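Uroporphyrin-III C-methyltransferase (Thermus thermophilus, PDB 1VE2) probably transfers methyl groups from S-adenosyl-L-methionine to uroporphyrinogen III, an early step in making sirohaem and cobalamin-type tetrapyrroles. Local coordinates at residues Y6-G11 with V80-K85; G13-L18 with P40-L45; T19-R24 with E110-V115; E30-D35 with A44-E49; D35-P40 with V188-E193. All coordinates share one frame; numbering follows the deposited sequence.

Contacts 1, 3 and 4 belong to one parallel sheet, ordered 49-52, 31-34, 80-85, 4-9, 109-112. Contact 1 joins two of its inner strands, contact 3 sets helix 20-28 against the edge strand 109-112, and contact 4 starts the pairing at the other edge; centres of contacts 1 and 3 are about 8 Å apart, those of 1 and 4 about 9 Å. In sequence, contacts 2 and 4 fall between the segments of contact 1, contacts 1 and 3 interleave, and contact 5 reaches farthest, to 188-193. Contact 2 packs two connections that follow strands 4-9 and 31-34. Contacts 1 to 4 lie within the N-terminal half; contact 5 ties it to the C-terminal half.

Contact 1. Residues Y6-G11 with V80-K85; sequences YLVGAG and VVARLK
V8 meets its neighbouring strand with all three of its side-chain carbons. V8 CB lies 3.7 Å from the carbonyl oxygen R83 O. Of the two branches, V8 CG1 is trans to the backbone N (chi1 -174°) and meets L84 CD1 at 3.7 Å, while V8 CG2 reaches back to the methyl A82 CB at 4.1 Å. L84 CD1 also touches A10 CB, at 3.8 Å, so one leucine methyl fills the corner between V8 and A10. Helix 20-28 covers this face, with A22 and V25 on V8. Farther along the same face, V80 CG1 meets Y6 CE2 at the edge of the tyrosine ring, in the plane of the ring.

The strands 4-9 and 80-85 are parallel neighbours inside the five-stranded sheet of the N-terminal alpha/beta half of a tetrapyrrole methylase, strand order 3-2-4-1-5. Amides from the two strands donate in turn: Y6 N to V81 O, R83 N to Y6 O, V8 N to R83 O, K85 N to V8 O. The last bond, A10 N to K85 O (2.7 Å), comes where A10 and G11 together face G87 in a classic beta bulge.

On the other face L7 CD2 rests on R83 CB at 3.7 Å. K85 CE lies over the rim of one face of the R83 guanidinium, and both cationic ends form salt bridges with E98, R83 pairing with D35 as well.

Contact 2. Residues G13-L18 with P40-L45; sequences GGPEHL and PGVLAL
This is an apolar contact between two connections of the N-terminal half: P15 and L18, in the loop between strand 4-9 and helix 20-28, meet G41, V42 and L45 of the segment 40-45, which carries a short helix. P15 begins a short 3-10 segment, and its ring lies against the helix backbone. CG and CD sit over the peptide of G41, while P15 CB touches L45 CD1 at 3.6 Å. A CB on G41 would point straight at P15 CD and collide with it; with no side chain on G41, the proline ring can come this close.

V42 works with both branches. V42 CG2 turns to the loop, 3.7 Å from G13 O, and V42 CG1 touches both methyls of L18, each at 4.0 Å. Having its CG beside the backbone N (chi1 -82°) brings L18 CD1 on to L45 CD1 as well, at 3.9 Å. A serine in place of P15 lacks the ring carbons CG and CD and would probably open a gap over the G41 peptide and free the loop backbone to turn.

The same loop faces the second subunit, where H17 packs on P113 of that chain. No hydrogen bond crosses between 13-18 and 40-45; backbone bonds such as L18 N to P15 O and L45 N to V42 O stay within each segment. Cohesion across the contact therefore rests on the fit of carbon surfaces.

Contact 3. Residues T19-R24 with E110-V115; sequences TLKALR and EVVPGV
K21 and E110 form the salt bridge of this contact, K21 NZ donating to E110 OE2 at 2.9 Å and meeting that oxygen nearly along its C-O bond. The other oxygen, E110 OE1, pairs with K4, so the carboxylate lies between two lysines, which would tend to keep it ionised. Water 3 takes a second bond from K21 NZ (2.6 Å) and passes it on to V111 O.

At the start of the helix, T19 is the N-cap: A22 N donates to T19 OG1 at 3.2 Å, made possible by a chi1 of 64° that sets the hydroxyl between the backbone N and carbonyl carbon. Waters 1 and 2 both donate to P113 O, the first accepting from T19 N and the second bonded to T19 OG1.

Between these polar ends lies V112. V112 CG1 points into the first turn of the helix, 3.6 Å from A22 N and 3.9 Å from A22 CB, and V112 CG2 lies under the extended lysine chain, 3.9 Å from K21 CE. A methionine in place of K21 would probably leave E110 OE2 without this lysine's charge and water 3 without its donor.

Helix 20-28 lies over one face of the sheet, its first turns reaching the edge strand 109-112; the N-to-C directions of the short segments 20-24 and 110-112 differ by 120°. Strand 109-112 pairs with 4-9 through E110 and V112, A22 reaches V8 of that inner strand, and T19 and L20 pack on H17 and P15 of the second subunit.

Contact 4. Residues E30-D35 with A44-E49; sequences EVVLHD and ALAKGE
E30 and V31 run parallel to G48 and E49 for a single bridge, V31 facing E49 with their CA atoms 4.6 Å apart. Two backbone bonds flank V31. E49 N donates to E30 O at 2.9 Å, standing above the carbonyl plane by 41°, and V32 N donates to E49 O at 2.9 Å, with less tilt. V31 CA adds a CH...O contact to E49 O at 3.5 Å. The chain at G48 passes so close to E30 that a CB there would run into E30 O, within 2.7 Å.

The pairing goes on beyond the segment with V32 and V51. Since 31-34 and 49-52 are adjacent parallel strands linked by way of helix 40-43, this is the point where a beta-alpha-beta crossover closes and the edge strand of the sheet begins.

Side-chain contacts between the segments are few and long. E49 starts out trans to its backbone N (chi1 -174°) and extends along the face that carries V31; E49 CB lies 3.8 Å from E30 O, whereas the carboxylate comes no closer than 4.3 Å, from E49 OE1 to V31 CG2. On the opposite face V32 CG2 and A46 CB just meet. E30 turns away, to a salt bridge with R79 and a bond from V80 N.

With both hydrogen bonds made by main-chain atoms, the register is set by the backbone, and the acidic ends of E30 and E49 play no direct part in it.

Contact 5. Residues D35-P40 with V188-E193; sequences DRLVHP and VGWPGE
W190 lies with its indole beneath H39, whose imidazole stands edge-on over it. H39 CD2 is 3.9 Å above the indole plane and over its centre; against the six-membered ring the planes make 67° with centroids 5.0 Å apart, a T-shaped (edge-to-face) stack. H39 CG is trans to the backbone N (chi1 -166°), which carries the ring out above the tryptophan, with H39 CB 3.7 Å from W190 CZ2.

The far rim of the indole pushes into the turn 35-38. W190 CH2 points at L37 O, near the ring plane and 3.0 Å away, and meets L37 CD2 at 3.4 Å. P40 CD rests on one face of the imidazole and also approaches W190 CZ3.

Both nitrogens of H39 are engaged. ND1 caps the helix that follows by bonding to G41 N, and H39 NE2 is 2.8 Å from water 4, which lies at the ring edge and donates to G189 O. W190 NE1 is bonded to F12 O. Behind the indole, the loop 188-193 makes a type II turn from W190 to E193, and E193 OE1 takes G189 N on its anti lone pair at 2.9 Å.

The contact spans the two halves of the chain, from the loop after strand 31-34 to the one between strands 181-186 and 194-199. In this methylase family the cofactor binds between those halves, and the tryptophan is one bridge across them. No direct hydrogen bond joins the segments: the edge-to-face stack, L37 and P40 packing on the indole and one bridging water make a mostly apolar, aromatic contact.

Contact 1. Residues Y6-G11 with V80-K85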
# COMPACT_ATOMS: atom_id res chain seq x y z
N TYR A 6 14.75 11.00 -7.98
CA TYR A 6 14.10 10.02 -7.11
C TYR A 6 12.63 10.39 -7.05
O TYR A 6 12.30 11.55 -6.82
CB TYR A 6 14.66 10.09 -5.69
CG TYR A 6 16.05 9.53 -5.53
CD1 TYR A 6 16.25 8.18 -5.27
CD2 TYR A 6 17.17 10.35 -5.62
CE1 TYR A 6 17.53 7.65 -5.09
CE2 TYR A 6 18.46 9.84 -5.45
CZ TYR A 6 18.63 8.49 -5.19
OH TYR A 6 19.89 7.97 -5.02
N LEU A 7 11.75 9.43 -7.31
CA LEU A 7 10.31 9.69 -7.20
C LEU A 7 10.03 9.12 -5.81
O LEU A 7 10.07 7.90 -5.61
CB LEU A 7 9.51 8.96 -8.28
CG LEU A 7 9.91 9.29 -9.73
CD1 LEU A 7 8.89 8.66 -10.67
CD2 LEU A 7 9.95 10.81 -9.96
N VAL A 8 9.78 10.02 -4.86
CA VAL A 8 9.60 9.65 -3.45
C VAL A 8 8.21 9.74 -2.86
O VAL A 8 7.51 10.74 -3.03
CB VAL A 8 10.53 10.53 -2.57
CG1 VAL A 8 10.47 10.08 -1.09
CG2 VAL A 8 11.95 10.48 -3.12
N GLY A 9 7.82 8.68 -2.15
CA GLY A 9 6.53 8.65 -1.49
C GLY A 9 6.68 9.25 -0.09
O GLY A 9 7.58 8.87 0.66
N ALA A 10 5.79 10.18 0.26
CA ALA A 10 5.84 10.81 1.57
C ALA A 10 4.95 10.11 2.59
O ALA A 10 4.92 10.49 3.76
CB ALA A 10 5.41 12.28 1.46
N GLY A 11 4.24 9.07 2.16
CA GLY A 11 3.36 8.39 3.09
C GLY A 11 2.07 9.18 3.18
O GLY A 11 1.95 10.23 2.55
N VAL A 80 21.10 16.02 -8.14
CA VAL A 80 20.36 14.89 -7.57
C VAL A 80 19.09 15.54 -7.05
O VAL A 80 19.14 16.38 -6.17
CB VAL A 80 21.09 14.25 -6.38
CG1 VAL A 80 20.17 13.24 -5.69
CG2 VAL A 80 22.36 13.57 -6.87
N VAL A 81 17.95 15.16 -7.61
CA VAL A 81 16.71 15.78 -7.18
C VAL A 81 15.63 14.77 -6.84
O VAL A 81 15.75 13.58 -7.14
CB VAL A 81 16.21 16.74 -8.28
CG1 VAL A 81 17.25 17.83 -8.50
CG2 VAL A 81 15.96 15.98 -9.56
N ALA A 82 14.58 15.26 -6.19
CA ALA A 82 13.49 14.39 -5.79
C ALA A 82 12.14 15.00 -6.07
O ALA A 82 11.95 16.21 -5.97
CB ALA A 82 13.60 14.05 -4.31
N ARG A 83 11.20 14.13 -6.43
CA ARG A 83 9.82 14.50 -6.66
C ARG A 83 9.18 13.87 -5.41
O ARG A 83 9.21 12.65 -5.25
CB ARG A 83 9.30 13.82 -7.93
CG ARG A 83 7.80 13.96 -8.18
CD ARG A 83 7.41 15.34 -8.67
NE ARG A 83 5.97 15.43 -8.87
CZ ARG A 83 5.10 15.87 -7.96
NH1 ARG A 83 5.52 16.28 -6.77
NH2 ARG A 83 3.80 15.86 -8.24
N LEU A 84 8.62 14.70 -4.53
CA LEU A 84 8.01 14.21 -3.29
C LEU A 84 6.50 14.24 -3.42
O LEU A 84 5.90 15.31 -3.63
CB LEU A 84 8.47 15.06 -2.11
CG LEU A 84 8.03 14.62 -0.70
CD1 LEU A 84 8.56 13.21 -0.37
CD2 LEU A 84 8.56 15.64 0.31
N LYS A 85 5.88 13.08 -3.29
CA LYS A 85 4.44 12.93 -3.46
C LYS A 85 3.72 12.25 -2.31
O LYS A 85 4.26 11.34 -1.68
CB LYS A 85 4.19 12.13 -4.75
CG LYS A 85 5.39 12.18 -5.70
CD LYS A 85 5.22 11.26 -6.91
CE LYS A 85 4.09 11.72 -7.81
NZ LYS A 85 4.02 10.88 -9.03

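Contact 2. Residues G13-L18 with P40-L45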
# COMPACT_ATOMS: atom_id res chain seq x y z
N GLY A 13 0.72 10.53 6.05
CA GLY A 13 0.69 11.55 7.08
C GLY A 13 2.02 12.05 7.59
O GLY A 13 2.84 12.55 6.83
N GLY A 14 2.22 11.93 8.90
CA GLY A 14 3.45 12.40 9.53
C GLY A 14 4.71 11.70 9.06
O GLY A 14 4.65 10.63 8.45
N PRO A 15 5.89 12.29 9.36
CA PRO A 15 7.17 11.71 8.96
C PRO A 15 7.51 10.36 9.57
O PRO A 15 8.40 9.67 9.09
CB PRO A 15 8.17 12.80 9.33
CG PRO A 15 7.55 13.44 10.52
CD PRO A 15 6.08 13.53 10.14
N GLU A 16 6.79 9.97 10.62
CA GLU A 16 7.06 8.68 11.27
C GLU A 16 6.73 7.52 10.33
O GLU A 16 7.22 6.40 10.52
CB GLU A 16 6.26 8.54 12.56
CG GLU A 16 4.78 8.33 12.33
CD GLU A 16 3.96 8.67 13.54
OE1 GLU A 16 4.28 8.17 14.64
OE2 GLU A 16 2.98 9.43 13.39
N HIS A 17 5.90 7.78 9.32
CA HIS A 17 5.54 6.74 8.35
C HIS A 17 6.43 6.75 7.11
O HIS A 17 6.24 5.93 6.21
CB HIS A 17 4.07 6.86 7.96
CG HIS A 17 3.13 6.69 9.11
ND1 HIS A 17 3.05 5.51 9.82
CD2 HIS A 17 2.30 7.56 9.72
CE1 HIS A 17 2.21 5.67 10.83
NE2 HIS A 17 1.74 6.90 10.79
N LEU A 18 7.39 7.67 7.06
CA LEU A 18 8.33 7.72 5.94
C LEU A 18 9.18 6.46 6.06
O LEU A 18 9.39 5.98 7.16
CB LEU A 18 9.27 8.92 6.06
CG LEU A 18 8.81 10.29 5.59
CD1 LEU A 18 9.86 11.35 5.94
CD2 LEU A 18 8.58 10.23 4.08
N PRO A 40 3.78 18.90 6.85
CA PRO A 40 4.85 19.81 7.29
C PRO A 40 6.05 19.09 7.90
O PRO A 40 7.19 19.47 7.65
CB PRO A 40 4.15 20.71 8.31
CG PRO A 40 2.74 20.76 7.79
CD PRO A 40 2.48 19.32 7.41
N GLY A 41 5.78 18.06 8.69
CA GLY A 41 6.84 17.30 9.33
C GLY A 41 7.73 16.59 8.33
O GLY A 41 8.92 16.38 8.59
N VAL A 42 7.16 16.19 7.20
CA VAL A 42 7.94 15.53 6.17
C VAL A 42 8.79 16.57 5.44
O VAL A 42 9.99 16.36 5.23
CB VAL A 42 7.03 14.79 5.15
CG1 VAL A 42 7.87 14.20 4.04
CG2 VAL A 42 6.25 13.69 5.86
N LEU A 43 8.19 17.69 5.06
CA LEU A 43 8.94 18.72 4.35
C LEU A 43 10.13 19.20 5.21
O LEU A 43 11.22 19.42 4.70
CB LEU A 43 8.04 19.92 4.01
CG LEU A 43 6.89 19.65 3.02
CD1 LEU A 43 6.06 20.92 2.83
CD2 LEU A 43 7.47 19.18 1.68
N ALA A 44 9.90 19.33 6.51
CA ALA A 44 10.94 19.79 7.43
C ALA A 44 12.20 18.93 7.39
O ALA A 44 13.29 19.40 7.72
CB ALA A 44 10.39 19.85 8.84
N LEU A 45 12.06 17.67 6.99
CA LEU A 45 13.21 16.77 6.92
C LEU A 45 14.03 16.92 5.64
O LEU A 45 15.13 16.37 5.52
CB LEU A 45 12.75 15.32 7.09
CG LEU A 45 12.41 14.97 8.54
CD1 LEU A 45 11.55 13.71 8.60
CD2 LEU A 45 13.71 14.79 9.31

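Contact 3. Residues T19-R24 with E110-V115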
# COMPACT_ATOMS: atom_id res chain seq x y z
N THR A 19 9.67 5.93 4.95
CA THR A 19 10.54 4.75 5.02
C THR A 19 11.96 5.27 5.24
O THR A 19 12.22 6.45 5.07
CB THR A 19 10.53 3.94 3.72
OG1 THR A 19 11.07 4.74 2.65
CG2 THR A 19 9.12 3.50 3.38
N LEU A 20 12.87 4.38 5.61
CA LEU A 20 14.24 4.79 5.87
C LEU A 20 14.93 5.34 4.61
O LEU A 20 15.72 6.28 4.70
CB LEU A 20 15.05 3.61 6.44
CG LEU A 20 14.48 2.96 7.71
CD1 LEU A 20 15.53 2.03 8.31
CD2 LEU A 20 14.08 4.02 8.73
N LYS A 21 14.63 4.75 3.46
CA LYS A 21 15.21 5.21 2.20
C LYS A 21 14.69 6.61 1.88
O LYS A 21 15.45 7.49 1.47
CB LYS A 21 14.86 4.26 1.05
CG LYS A 21 15.57 4.61 -0.26
CD LYS A 21 15.41 3.52 -1.29
CE LYS A 21 16.12 3.89 -2.59
NZ LYS A 21 16.01 2.82 -3.62
N ALA A 22 13.39 6.80 2.07
CA ALA A 22 12.80 8.10 1.80
C ALA A 22 13.51 9.17 2.64
O ALA A 22 13.81 10.26 2.15
CB ALA A 22 11.30 8.06 2.11
N LEU A 23 13.78 8.84 3.90
CA LEU A 23 14.47 9.77 4.78
C LEU A 23 15.84 10.13 4.21
O LEU A 23 16.21 11.30 4.16
CB LEU A 23 14.66 9.15 6.17
CG LEU A 23 13.43 8.91 7.03
CD1 LEU A 23 13.82 8.12 8.27
CD2 LEU A 23 12.82 10.25 7.43
N ARG A 24 16.60 9.12 3.79
CA ARG A 24 17.92 9.39 3.25
C ARG A 24 17.85 10.29 2.03
O ARG A 24 18.61 11.25 1.91
CB ARG A 24 18.65 8.09 2.87
CG ARG A 24 20.04 8.35 2.26
CD ARG A 24 20.77 7.06 1.89
NE ARG A 24 20.17 6.35 0.77
CZ ARG A 24 20.18 6.78 -0.49
NH1 ARG A 24 20.77 7.93 -0.80
NH2 ARG A 24 19.61 6.06 -1.45
N GLU A 110 15.16 6.49 -9.60
CA GLU A 110 14.78 5.41 -8.69
C GLU A 110 13.46 5.81 -8.07
O GLU A 110 13.20 7.00 -7.86
CB GLU A 110 15.81 5.21 -7.58
CG GLU A 110 17.15 4.71 -8.03
CD GLU A 110 18.06 4.31 -6.87
OE1 GLU A 110 19.27 4.15 -7.11
OE2 GLU A 110 17.56 4.15 -5.74
N VAL A 111 12.64 4.82 -7.76
CA VAL A 111 11.35 5.09 -7.13
C VAL A 111 11.42 4.56 -5.70
O VAL A 111 11.84 3.43 -5.46
CB VAL A 111 10.20 4.40 -7.91
CG1 VAL A 111 8.86 4.68 -7.23
CG2 VAL A 111 10.19 4.92 -9.35
N VAL A 112 11.02 5.41 -4.76
CA VAL A 112 11.05 5.10 -3.34
C VAL A 112 9.62 4.98 -2.84
O VAL A 112 8.92 5.99 -2.69
CB VAL A 112 11.78 6.21 -2.57
CG1 VAL A 112 11.83 5.89 -1.08
CG2 VAL A 112 13.18 6.38 -3.14
N PRO A 113 9.16 3.74 -2.58
CA PRO A 113 7.82 3.42 -2.10
C PRO A 113 7.43 4.16 -0.82
O PRO A 113 8.29 4.48 -0.00
CB PRO A 113 7.88 1.92 -1.85
CG PRO A 113 8.87 1.44 -2.85
CD PRO A 113 9.95 2.51 -2.79
N GLY A 114 6.13 4.40 -0.66
CA GLY A 114 5.64 5.05 0.54
C GLY A 114 4.36 4.36 0.99
O GLY A 114 3.72 3.66 0.21
N VAL A 115 4.01 4.51 2.27
CA VAL A 115 2.77 3.92 2.78
C VAL A 115 1.65 4.69 2.07
O VAL A 115 1.59 5.92 2.15
CB VAL A 115 2.68 4.12 4.32
CG1 VAL A 115 1.31 3.74 4.82
CG2 VAL A 115 3.75 3.25 5.02
O HOH W 1 8.18 6.79 2.18
O HOH W 2 10.97 3.21 0.44
O HOH W 3 13.58 2.06 -3.99

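Contact 4. Residues E30-D35 with A44-E49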
# COMPACT_ATOMS: atom_id res chain seq x y z
N GLU A 30 19.20 17.69 -3.60
CA GLU A 30 19.53 19.11 -3.69
C GLU A 30 18.31 19.98 -3.92
O GLU A 30 18.26 21.12 -3.48
CB GLU A 30 20.52 19.35 -4.84
CG GLU A 30 21.82 18.60 -4.69
CD GLU A 30 22.65 18.64 -5.96
OE1 GLU A 30 22.91 19.76 -6.46
OE2 GLU A 30 23.03 17.56 -6.47
N VAL A 31 17.33 19.43 -4.62
CA VAL A 31 16.09 20.13 -4.92
C VAL A 31 14.95 19.12 -4.79
O VAL A 31 15.09 17.97 -5.20
CB VAL A 31 16.11 20.71 -6.36
CG1 VAL A 31 14.80 21.43 -6.65
CG2 VAL A 31 17.29 21.67 -6.53
N VAL A 32 13.84 19.57 -4.22
CA VAL A 32 12.69 18.69 -4.02
C VAL A 32 11.40 19.35 -4.51
O VAL A 32 10.97 20.36 -3.96
CB VAL A 32 12.51 18.34 -2.52
CG1 VAL A 32 11.35 17.37 -2.34
CG2 VAL A 32 13.80 17.76 -1.97
N LEU A 33 10.81 18.78 -5.56
CA LEU A 33 9.56 19.30 -6.10
C LEU A 33 8.47 18.52 -5.37
O LEU A 33 8.20 17.36 -5.69
CB LEU A 33 9.46 19.04 -7.61
CG LEU A 33 10.60 19.42 -8.56
CD1 LEU A 33 10.00 19.79 -9.91
CD2 LEU A 33 11.41 20.58 -8.03
N HIS A 34 7.85 19.16 -4.39
CA HIS A 34 6.85 18.51 -3.56
C HIS A 34 5.41 18.99 -3.72
O HIS A 34 5.16 20.17 -3.94
CB HIS A 34 7.25 18.66 -2.09
CG HIS A 34 7.11 20.07 -1.57
ND1 HIS A 34 5.91 20.60 -1.17
CD2 HIS A 34 8.03 21.05 -1.42
CE1 HIS A 34 6.08 21.85 -0.79
NE2 HIS A 34 7.36 22.15 -0.93
N ASP A 35 4.47 18.05 -3.58
CA ASP A 35 3.05 18.36 -3.65
C ASP A 35 2.73 19.37 -2.56
O ASP A 35 3.32 19.33 -1.48
CB ASP A 35 2.22 17.10 -3.41
CG ASP A 35 2.19 16.18 -4.60
OD1 ASP A 35 1.71 15.04 -4.44
OD2 ASP A 35 2.63 16.59 -5.69
N ALA A 44 9.90 19.33 6.51
CA ALA A 44 10.94 19.79 7.43
C ALA A 44 12.20 18.93 7.39
O ALA A 44 13.29 19.40 7.72
CB ALA A 44 10.39 19.85 8.84
N LEU A 45 12.06 17.67 6.99
CA LEU A 45 13.21 16.77 6.92
C LEU A 45 14.03 16.92 5.64
O LEU A 45 15.13 16.37 5.52
CB LEU A 45 12.75 15.32 7.09
CG LEU A 45 12.41 14.97 8.54
CD1 LEU A 45 11.55 13.71 8.60
CD2 LEU A 45 13.71 14.79 9.31
N ALA A 46 13.50 17.66 4.67
CA ALA A 46 14.23 17.87 3.42
C ALA A 46 15.30 18.93 3.66
O ALA A 46 15.00 20.03 4.15
CB ALA A 46 13.27 18.32 2.33
N LYS A 47 16.55 18.62 3.34
CA LYS A 47 17.62 19.58 3.54
C LYS A 47 18.04 20.31 2.28
O LYS A 47 19.03 21.04 2.27
CB LYS A 47 18.82 18.89 4.20
CG LYS A 47 18.54 18.56 5.66
CD LYS A 47 19.69 17.89 6.36
CE LYS A 47 19.36 17.71 7.83
NZ LYS A 47 20.38 16.88 8.53
N GLY A 48 17.28 20.10 1.21
CA GLY A 48 17.57 20.76 -0.05
C GLY A 48 16.56 21.87 -0.27
O GLY A 48 15.80 22.21 0.64
N GLU A 49 16.54 22.42 -1.47
CA GLU A 49 15.61 23.50 -1.80
C GLU A 49 14.20 22.95 -2.05
O GLU A 49 14.00 22.11 -2.93
CB GLU A 49 16.10 24.23 -3.05
CG GLU A 49 15.30 25.47 -3.41
CD GLU A 49 15.50 25.89 -4.86
OE1 GLU A 49 16.64 25.79 -5.35
OE2 GLU A 49 14.51 26.32 -5.50

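Contact 5. Residues D35-P40 with V188-E193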
# COMPACT_ATOMS: atom_id res chain seq x y z
N ASP A 35 4.47 18.05 -3.58
CA ASP A 35 3.05 18.36 -3.65
C ASP A 35 2.73 19.37 -2.56
O ASP A 35 3.32 19.33 -1.48
CB ASP A 35 2.22 17.10 -3.41
CG ASP A 35 2.19 16.18 -4.60
OD1 ASP A 35 1.71 15.04 -4.44
OD2 ASP A 35 2.63 16.59 -5.69
N ARG A 36 1.80 20.28 -2.84
CA ARG A 36 1.39 21.30 -1.88
C ARG A 36 0.89 20.71 -0.56
O ARG A 36 1.19 21.24 0.51
CB ARG A 36 0.26 22.16 -2.47
CG ARG A 36 0.56 22.84 -3.80
CD ARG A 36 1.34 24.13 -3.63
NE ARG A 36 1.43 24.87 -4.89
CZ ARG A 36 2.00 26.06 -5.02
NH1 ARG A 36 2.53 26.68 -3.97
NH2 ARG A 36 2.03 26.65 -6.21
N LEU A 37 0.14 19.63 -0.65
CA LEU A 37 -0.44 18.99 0.54
C LEU A 37 0.46 18.01 1.29
O LEU A 37 -0.04 17.14 2.01
CB LEU A 37 -1.75 18.29 0.15
CG LEU A 37 -2.99 18.38 1.06
CD1 LEU A 37 -4.18 17.78 0.32
CD2 LEU A 37 -2.76 17.67 2.38
N VAL A 38 1.77 18.12 1.14
CA VAL A 38 2.66 17.20 1.86
C VAL A 38 2.82 17.67 3.31
O VAL A 38 3.06 18.85 3.56
CB VAL A 38 4.05 17.10 1.18
CG1 VAL A 38 5.04 16.41 2.11
CG2 VAL A 38 3.93 16.31 -0.12
N HIS A 39 2.67 16.74 4.24
CA HIS A 39 2.76 17.02 5.67
C HIS A 39 3.98 17.86 6.03
O HIS A 39 5.10 17.59 5.57
CB HIS A 39 2.79 15.70 6.45
CG HIS A 39 2.55 15.85 7.92
ND1 HIS A 39 3.49 16.38 8.78
CD2 HIS A 39 1.48 15.52 8.69
CE1 HIS A 39 3.01 16.37 10.01
NE2 HIS A 39 1.79 15.85 9.98
N PRO A 40 3.78 18.90 6.85
CA PRO A 40 4.85 19.81 7.29
C PRO A 40 6.05 19.09 7.90
O PRO A 40 7.19 19.47 7.65
CB PRO A 40 4.15 20.71 8.31
CG PRO A 40 2.74 20.76 7.79
CD PRO A 40 2.48 19.32 7.41
N VAL A 188 -6.66 11.62 7.82
CA VAL A 188 -6.12 10.60 8.72
C VAL A 188 -4.64 10.87 8.96
O VAL A 188 -3.89 11.09 8.01
CB VAL A 188 -6.27 9.18 8.14
CG1 VAL A 188 -5.68 8.15 9.10
CG2 VAL A 188 -7.74 8.89 7.87
N GLY A 189 -4.24 10.87 10.23
CA GLY A 189 -2.85 11.11 10.57
C GLY A 189 -2.50 12.58 10.65
O GLY A 189 -1.37 12.93 11.01
N TRP A 190 -3.45 13.45 10.32
CA TRP A 190 -3.24 14.90 10.33
C TRP A 190 -4.14 15.58 11.37
O TRP A 190 -5.13 15.01 11.81
CB TRP A 190 -3.60 15.51 8.98
CG TRP A 190 -2.71 15.15 7.84
CD1 TRP A 190 -2.38 13.90 7.40
CD2 TRP A 190 -2.06 16.07 6.95
NE1 TRP A 190 -1.56 13.99 6.29
CE2 TRP A 190 -1.35 15.31 6.00
CE3 TRP A 190 -2.00 17.47 6.88
CZ2 TRP A 190 -0.60 15.90 4.98
CZ3 TRP A 190 -1.26 18.06 5.86
CH2 TRP A 190 -0.57 17.27 4.92
N PRO A 191 -3.79 16.81 11.76
CA PRO A 191 -4.63 17.51 12.74
C PRO A 191 -5.98 17.69 12.04
O PRO A 191 -6.02 17.99 10.84
CB PRO A 191 -3.91 18.85 12.92
CG PRO A 191 -2.47 18.50 12.68
CD PRO A 191 -2.55 17.56 11.49
N GLY A 192 -7.08 17.50 12.76
CA GLY A 192 -8.38 17.65 12.13
C GLY A 192 -8.90 16.36 11.53
O GLY A 192 -9.84 16.35 10.72
N GLU A 193 -8.28 15.25 11.92
CA GLU A 193 -8.67 13.93 11.46
C GLU A 193 -10.12 13.67 11.85
O GLU A 193 -10.51 13.90 13.00
CB GLU A 193 -7.78 12.88 12.10
CG GLU A 193 -8.23 11.45 11.88
CD GLU A 193 -7.36 10.46 12.61
OE1 GLU A 193 -6.16 10.37 12.28
OE2 GLU A 193 -7.87 9.77 13.51
O HOH W 4 -0.10 15.04 11.94